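Local coordinates for protein tyrosyl-DNA phosphodiesterase 2 (Danio rerio, PDB 4F1H) that belongs to the endonuclease/exonuclease/phosphatase family and has the two-sheet architecture of DNase I-like, magnesium-binding enzymes, at residues B[53-56]-B[57-60]. Sequence-based numbering, arbitrary orientation. Where two conformers were deposited one is given.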
# COMPACT_ATOMS: atom_id res chain seq x y z
N LYS B 53 3.31 -37.15 13.27
CA LYS B 53 3.03 -38.23 14.22
C LYS B 53 1.67 -38.07 14.91
O LYS B 53 0.96 -39.06 15.13
CB LYS B 53 4.12 -38.26 15.30
CG LYS B 53 4.66 -39.65 15.67
CD LYS B 53 3.74 -40.41 16.62
CE LYS B 53 4.51 -41.49 17.40
NZ LYS B 53 5.42 -42.28 16.52
N ARG B 54 1.32 -36.83 15.25
CA ARG B 54 0.12 -36.54 16.02
C ARG B 54 -1.11 -36.29 15.15
O ARG B 54 -2.17 -36.86 15.39
CB ARG B 54 0.34 -35.31 16.92
CG ARG B 54 0.99 -35.60 18.26
CD ARG B 54 -0.04 -36.05 19.31
NE ARG B 54 -1.12 -35.08 19.55
CZ ARG B 54 -1.06 -34.08 20.42
NH1 ARG B 54 0.04 -33.87 21.14
NH2 ARG B 54 -2.10 -33.27 20.58
N ALA B 55 -0.95 -35.43 14.14
CA ALA B 55 -2.08 -34.97 13.34
C ALA B 55 -2.38 -35.91 12.19
O ALA B 55 -2.29 -35.53 11.00
CB ALA B 55 -1.84 -33.51 12.84
N VAL B 56 -2.76 -37.14 12.53
CA VAL B 56 -2.92 -38.17 11.50
C VAL B 56 -4.14 -37.97 10.60
O VAL B 56 -4.27 -38.65 9.57
CB VAL B 56 -2.89 -39.60 12.12
CG1 VAL B 56 -1.52 -39.88 12.73
CG2 VAL B 56 -3.96 -39.74 13.15
N SER B 57 -5.01 -37.02 10.94
CA SER B 57 -6.15 -36.70 10.10
C SER B 57 -5.78 -35.84 8.87
O SER B 57 -6.65 -35.57 8.04
CB SER B 57 -7.18 -35.92 10.90
OG SER B 57 -7.74 -36.75 11.89
N TYR B 58 -4.51 -35.43 8.79
CA TYR B 58 -4.08 -34.47 7.77
C TYR B 58 -3.06 -35.04 6.80
O TYR B 58 -2.17 -35.82 7.20
CB TYR B 58 -3.50 -33.20 8.43
CG TYR B 58 -4.58 -32.40 9.12
CD1 TYR B 58 -4.90 -32.65 10.44
CD2 TYR B 58 -5.27 -31.39 8.44
CE1 TYR B 58 -5.94 -31.93 11.09
CE2 TYR B 58 -6.29 -30.64 9.09
CZ TYR B 58 -6.62 -30.94 10.39
OH TYR B 58 -7.64 -30.19 10.99
N LEU B 59 -3.19 -34.61 5.54
CA LEU B 59 -2.20 -34.81 4.48
C LEU B 59 -1.31 -33.57 4.47
O LEU B 59 -1.83 -32.44 4.41
CB LEU B 59 -2.95 -34.95 3.16
CG LEU B 59 -2.12 -34.93 1.87
CD1 LEU B 59 -1.12 -36.08 1.88
CD2 LEU B 59 -3.08 -35.02 0.65
N PHE B 60 0.02 -33.76 4.48
CA PHE B 60 0.98 -32.65 4.64
C PHE B 60 1.72 -32.37 3.33
O PHE B 60 2.18 -33.31 2.66
CB PHE B 60 2.06 -33.06 5.64
CG PHE B 60 1.66 -32.94 7.08
CD1 PHE B 60 0.76 -33.84 7.64
CD2 PHE B 60 2.22 -31.96 7.88
CE1 PHE B 60 0.39 -33.74 8.98
CE2 PHE B 60 1.87 -31.87 9.24
CZ PHE B 60 0.95 -32.76 9.78
O HOH W 1 -0.84 -37.73 9.12
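The carbonyl oxygen A55 O has two donors: Y58 N at 3.1 Å and a water oxygen at 3.2 Å. The bond from Y58 is moderately bent (N-H...O angle 152°), its donor standing 42° out of the carbonyl plane. The same water also donates to Y58 O at 3.0 Å, bridging the two residues. The direct Y58 N to A55 O bond closes a type I beta turn from A55 to Y58 that leads from helix 45-54 into strand 58-62, an outermost strand, within this chain, of a six-stranded mixed sheet. A55 is the first residue to leave helical backbone angles and centres an inverse gamma turn, marked by a weak V56 N to R54 O bond. A55 O also lies at the edges of the Y58 and F60 rings, near the plane of each, 3.8 Å from F60 CE1. The A55 methyl lies beside the Y58 ring, CB to CD1 4.0 Å, and 4.2 Å from F60 CZ. With chi1 -69°, Y58 CG lies beside its own backbone N, bringing the ring edge near A55. Beyond the turn, Y58 OH hydrogen-bonds P35 O and R75 NH1, while M73 of strand 69-75 touches A55, Y58 and F60.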